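Local coordinates for uncharacterized protein conserved in bacteria (PDB 5DMH) that catalyses the ATP-dependent phosphorylation of 3-oxo-tetronate to 3-oxo-tetronate 4-phosphate in carbohydrate metabolism, at residues 99-104 against 110-115; 182-185 against 189-192. All coordinates share one frame; numbering follows the deposited sequence.

Interaction 1 of 2, residues 99-104 against 110-115; sequences AALQWL and RQFVFK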
loop_
_atom_site.group_PDB
_atom_site.type_symbol
_atom_site.label_atom_id
_atom_site.label_comp_id
_atom_site.label_asym_id
_atom_site.label_seq_id
_atom_site.Cartn_x
_atom_site.Cartn_y
_atom_site.Cartn_z
ATOM N N ALA A 99 16.385 -3.104 7.900
ATOM C CA ALA A 99 16.065 -3.549 9.255
ATOM C C ALA A 99 14.892 -4.521 9.241
ATOM O O ALA A 99 14.930 -5.579 9.896
ATOM C CB ALA A 99 15.768 -2.349 10.171
ATOM N N ALA A 100 13.851 -4.176 8.492
ATOM C CA ALA A 100 12.712 -5.085 8.309
ATOM C C ALA A 100 13.104 -6.436 7.703
ATOM O O ALA A 100 12.596 -7.505 8.116
ATOM C CB ALA A 100 11.646 -4.429 7.469
ATOM N N LEU A 101 14.017 -6.405 6.745
ATOM C CA LEU A 101 14.450 -7.639 6.094
ATOM C C LEU A 101 15.105 -8.572 7.101
ATOM O O LEU A 101 14.842 -9.781 7.141
ATOM C CB LEU A 101 15.438 -7.339 4.986
ATOM C CG LEU A 101 16.134 -8.547 4.366
ATOM C CD1 LEU A 101 15.177 -9.382 3.522
ATOM C CD2 LEU A 101 17.295 -8.092 3.507
ATOM N N GLN A 102 15.996 -8.013 7.901
ATOM C CA GLN A 102 16.693 -8.821 8.890
ATOM C C GLN A 102 15.693 -9.398 9.877
ATOM O O GLN A 102 15.776 -10.584 10.229
ATOM C CB GLN A 102 17.758 -7.993 9.607
ATOM C CG GLN A 102 18.317 -8.648 10.856
ATOM C CD GLN A 102 18.949 -9.980 10.595
ATOM O OE1 GLN A 102 19.350 -10.305 9.463
ATOM N NE2 GLN A 102 19.051 -10.782 11.651
ATOM N N TRP A 103 14.734 -8.579 10.324
ATOM C CA TRP A 103 13.731 -9.073 11.274
ATOM C C TRP A 103 12.968 -10.265 10.671
ATOM O O TRP A 103 12.746 -11.299 11.328
ATOM C CB TRP A 103 12.784 -7.942 11.720
ATOM C CG TRP A 103 11.776 -8.397 12.725
ATOM C CD1 TRP A 103 11.952 -8.545 14.077
ATOM C CD2 TRP A 103 10.434 -8.802 12.447
ATOM N NE1 TRP A 103 10.800 -9.015 14.651
ATOM C CE2 TRP A 103 9.849 -9.178 13.674
ATOM C CE3 TRP A 103 9.674 -8.878 11.280
ATOM C CZ2 TRP A 103 8.523 -9.618 13.767
ATOM C CZ3 TRP A 103 8.362 -9.312 11.362
ATOM C CH2 TRP A 103 7.794 -9.676 12.600
ATOM N N LEU A 104 12.592 -10.125 9.409
ATOM C CA LEU A 104 11.850 -11.170 8.708
ATOM C C LEU A 104 12.670 -12.443 8.568
ATOM O O LEU A 104 12.162 -13.540 8.797
ATOM C CB LEU A 104 11.419 -10.664 7.335
ATOM C CG LEU A 104 10.302 -9.619 7.379
ATOM C CD1 LEU A 104 10.159 -9.024 5.995
ATOM C CD2 LEU A 104 8.964 -10.205 7.854
ATOM N N ARG A 110 11.609 -17.486 4.076
ATOM C CA ARG A 110 12.388 -18.112 3.001
ATOM C C ARG A 110 12.429 -17.291 1.723
ATOM O O ARG A 110 13.325 -17.463 0.897
ATOM C CB ARG A 110 11.743 -19.444 2.609
ATOM C CG ARG A 110 12.104 -20.606 3.482
ATOM C CD ARG A 110 11.102 -21.723 3.295
ATOM N NE ARG A 110 11.222 -22.722 4.353
ATOM C CZ ARG A 110 11.577 -23.990 4.169
ATOM N NH1 ARG A 110 11.652 -24.804 5.211
ATOM N NH2 ARG A 110 11.845 -24.462 2.960
ATOM N N GLN A 111 11.396 -16.489 1.517
ATOM C CA GLN A 111 11.268 -15.660 0.324
ATOM C C GLN A 111 10.689 -14.333 0.769
ATOM O O GLN A 111 9.987 -14.265 1.775
ATOM C CB GLN A 111 10.352 -16.308 -0.691
ATOM C CG GLN A 111 10.209 -15.561 -1.981
ATOM C CD GLN A 111 9.361 -16.331 -2.991
ATOM O OE1 GLN A 111 8.238 -16.735 -2.687
ATOM N NE2 GLN A 111 9.911 -16.553 -4.189
ATOM N N PHE A 112 11.008 -13.285 0.027
ATOM C CA PHE A 112 10.660 -11.932 0.434
ATOM C C PHE A 112 9.980 -11.198 -0.687
ATOM O O PHE A 112 10.249 -11.452 -1.881
ATOM C CB PHE A 112 11.918 -11.209 0.893
ATOM C CG PHE A 112 12.634 -11.949 1.971
ATOM C CD1 PHE A 112 13.558 -12.934 1.654
ATOM C CD2 PHE A 112 12.323 -11.726 3.304
ATOM C CE1 PHE A 112 14.196 -13.645 2.654
ATOM C CE2 PHE A 112 12.954 -12.445 4.322
ATOM C CZ PHE A 112 13.877 -13.403 4.006
ATOM N N VAL A 113 9.037 -10.350 -0.303
ATOM C CA VAL A 113 8.352 -9.466 -1.241
ATOM C C VAL A 113 8.544 -8.017 -0.824
ATOM O O VAL A 113 8.372 -7.688 0.356
ATOM C CB VAL A 113 6.851 -9.758 -1.315
ATOM C CG1 VAL A 113 6.120 -8.658 -2.140
ATOM C CG2 VAL A 113 6.612 -11.131 -1.911
ATOM N N PHE A 114 8.969 -7.188 -1.775
ATOM C CA PHE A 114 8.976 -5.732 -1.626
ATOM C C PHE A 114 7.765 -5.200 -2.338
ATOM O O PHE A 114 7.600 -5.323 -3.563
ATOM C CB PHE A 114 10.279 -5.110 -2.126
ATOM C CG PHE A 114 10.296 -3.613 -2.207
ATOM C CD1 PHE A 114 9.736 -2.810 -1.232
ATOM C CD2 PHE A 114 10.952 -2.996 -3.269
ATOM C CE1 PHE A 114 9.825 -1.424 -1.320
ATOM C CE2 PHE A 114 11.038 -1.619 -3.367
ATOM C CZ PHE A 114 10.452 -0.828 -2.399
ATOM N N LYS A 115 6.895 -4.602 -1.542
ATOM C CA LYS A 115 5.600 -4.147 -2.014
ATOM C C LYS A 115 5.536 -2.619 -2.092
ATOM O O LYS A 115 5.759 -1.901 -1.118
ATOM C CB LYS A 115 4.510 -4.681 -1.081
ATOM C CG LYS A 115 3.157 -3.955 -1.094
ATOM C CD LYS A 115 2.352 -4.274 -2.358
ATOM C CE LYS A 115 1.017 -3.527 -2.423
ATOM N NZ LYS A 115 1.196 -2.054 -2.571
#

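Interaction 2 of 2, residues 182-185 against 189-192; sequences MTDA and RVLQ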
loop_
_atom_site.group_PDB
_atom_site.type_symbol
_atom_site.label_atom_id
_atom_site.label_comp_id
_atom_site.label_asym_id
_atom_site.label_seq_id
_atom_site.Cartn_x
_atom_site.Cartn_y
_atom_site.Cartn_z
HETATM N N MSE A 182 3.461 11.201 -11.780
HETATM C CA MSE A 182 4.029 10.226 -12.711
HETATM C C MSE A 182 3.781 10.707 -14.120
HETATM O O MSE A 182 2.660 10.633 -14.626
HETATM C CB MSE A 182 3.394 8.861 -12.459
HETATM C CG MSE A 182 3.394 8.475 -11.006
HETATM SE SE MSE A 182 5.226 8.372 -10.251
HETATM C CE MSE A 182 5.794 6.855 -11.295
ATOM N N THR A 183 4.827 11.229 -14.750
ATOM C CA THR A 183 4.691 11.818 -16.069
ATOM C C THR A 183 5.216 10.918 -17.206
ATOM O O THR A 183 5.213 11.327 -18.358
ATOM C CB THR A 183 5.382 13.180 -16.148
ATOM O OG1 THR A 183 6.777 13.021 -15.893
ATOM C CG2 THR A 183 4.799 14.108 -15.122
ATOM N N ASP A 184 5.636 9.705 -16.863
ATOM C CA ASP A 184 6.265 8.763 -17.813
ATOM C C ASP A 184 5.713 7.358 -17.570
ATOM O O ASP A 184 5.850 6.828 -16.487
ATOM C CB ASP A 184 7.792 8.753 -17.603
ATOM C CG ASP A 184 8.543 7.971 -18.688
ATOM O OD1 ASP A 184 7.892 7.285 -19.514
ATOM O OD2 ASP A 184 9.793 8.063 -18.715
ATOM N N ALA A 185 5.095 6.750 -18.583
ATOM C CA ALA A 185 4.481 5.435 -18.425
ATOM C C ALA A 185 5.448 4.313 -18.692
ATOM O O ALA A 185 5.126 3.152 -18.461
ATOM C CB ALA A 185 3.256 5.288 -19.334
ATOM N N ARG A 189 12.290 2.863 -18.179
ATOM C CA ARG A 189 12.978 4.159 -18.118
ATOM C C ARG A 189 12.846 4.789 -16.713
ATOM O O ARG A 189 13.825 5.256 -16.144
ATOM C CB ARG A 189 12.399 5.069 -19.201
ATOM C CG ARG A 189 13.025 6.436 -19.368
ATOM C CD ARG A 189 12.619 7.026 -20.727
ATOM N NE ARG A 189 11.167 7.151 -20.859
ATOM C CZ ARG A 189 10.500 7.238 -22.016
ATOM N NH1 ARG A 189 11.139 7.210 -23.178
ATOM N NH2 ARG A 189 9.182 7.360 -22.015
ATOM N N VAL A 190 11.645 4.758 -16.157
ATOM C CA VAL A 190 11.398 5.314 -14.825
ATOM C C VAL A 190 12.259 4.604 -13.771
ATOM O O VAL A 190 12.932 5.242 -12.980
ATOM C CB VAL A 190 9.896 5.218 -14.458
ATOM C CG1 VAL A 190 9.645 5.563 -12.984
ATOM C CG2 VAL A 190 9.063 6.117 -15.369
ATOM N N LEU A 191 12.244 3.276 -13.768
ATOM C CA LEU A 191 12.992 2.530 -12.774
ATOM C C LEU A 191 14.501 2.711 -12.973
ATOM O O LEU A 191 15.260 2.849 -11.984
ATOM C CB LEU A 191 12.619 1.040 -12.826
ATOM C CG LEU A 191 13.249 0.119 -11.765
ATOM C CD1 LEU A 191 13.102 0.681 -10.341
ATOM C CD2 LEU A 191 12.630 -1.255 -11.859
ATOM N N GLN A 192 14.946 2.706 -14.222
ATOM C CA GLN A 192 16.378 2.880 -14.510
ATOM C C GLN A 192 16.884 4.196 -13.909
ATOM O O GLN A 192 17.988 4.264 -13.381
ATOM C CB GLN A 192 16.673 2.825 -16.022
ATOM C CG GLN A 192 18.168 2.826 -16.366
ATOM C CD GLN A 192 18.917 1.676 -15.749
ATOM O OE1 GLN A 192 19.001 0.592 -16.329
ATOM N NE2 GLN A 192 19.451 1.891 -14.549
#

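Interaction 1 of 2, residues 99-104 against 110-115
The methyl CD1 of L101 sits over one face of the F112 ring, 3.9 Å from the ring centroid and 17° off the ring normal, a CH-pi contact. It leans toward the rim, so the closest ring carbon is CD2 of F112, 3.7 Å from CD1 of L101. One helical turn on, L104 meets the same ring in another way: its CB lies at the edge, in the plane of the ring, 3.8 Å from CE2 of F112. Two leucines three residues apart thus meet one face and part of the edge of the same ring. With CG anti to the backbone N (chi1 171°), the L101 side chain brings its end over the ring, crossing the side chain of F112 at about a right angle. This is helix-on-strand packing in the sugar-binding N-terminal domain, where helix 90-106 turns back through a short connection into strand 111-115, which runs parallel between strands 34-38 and 251-254. No hydrogen bond links the two segments, and all three touching residues are buried. Farther out, helix 128-139 adds to the same apolar cluster, with L135 and A138 against L101 and L139 against F112, while L104 also rests on I37 of strand 34-38 and on L79 and V81 of strand 78-82, the next strand beyond it. The backbone of F112 is hydrogen-bonded to P250 and I252, which fixes the strand from which the ring projects.

Interaction 2 of 2, residues 182-185 against 189-192
D184 lays its carboxylate against the guanidinium edge of R189, and the arginine grips it side-on with two nitrogens, one to each oxygen. NH2 of R189 donates to OD1 of D184 over 2.8 Å in an almost straight bond, 174° at the hydrogen. The second bond, from NE of R189 to OD2 of D184, is 2.7 Å long but more bent, at 151°. That OD2 uses its syn lone pair, whereas OD1 is met on its syn side but well out of the carboxylate plane. The mismatch goes with the tilt of the two flat groups, whose planes are turned 40° apart. A bend at chi3 of R189 in an otherwise extended chain turns the NE and NH2 edge of the guanidinium to the acid. Next to the salt bridge, nearer the backbone, CG2 of V190 packs 3.7 Å from CB of D184 and also touches the backbone O of D184, at 3.5 Å. Selenomethionine M182 makes a looser contact, its CE 4.4 Å from CG1 of V190.

The carboxylate has further partners: OD1 accepts a hydrogen bond from N of S186, and OD2 forms a salt bridge with R193. Two arginines one turn apart on the helix therefore converge on D184, which would probably favour its charged form. M182 lies about 6 Å, side chain to side chain, from H177, an inferred ATP-binding residue, and its side chain is about 9 Å from the bound ADP. The loop after strand 167-168 is in this way clasped to helix 187-193. From that helix L191 packs on M228 and I230 of strand 228-231 and V190 also touches F120 in another loop, while A185, in the 182-185 segment, is hydrogen-bonded through its backbone to L162 of strand 161-164.

How the interactions relate
Both contacts belong to the sugar-binding N-terminal domain, yet they share no element, and their nearest atoms stay about 8 Å apart. Interaction 1 is core: a helix and the strand that follows it meet through carbon atoms alone, with no hydrogen bond or charge. Interaction 2 is partly buried and joins a loop to the helix just after it; a charged pair lies on its more exposed side, with apolar packing alongside. Each is a local clasp between neighbours in sequence. Their places differ too: 99-104 and 110-115 lie away from the annotated sites, whereas 182-185 lies in the same loop as H177, with the M182 side chain about 9 Å from the bound ADP.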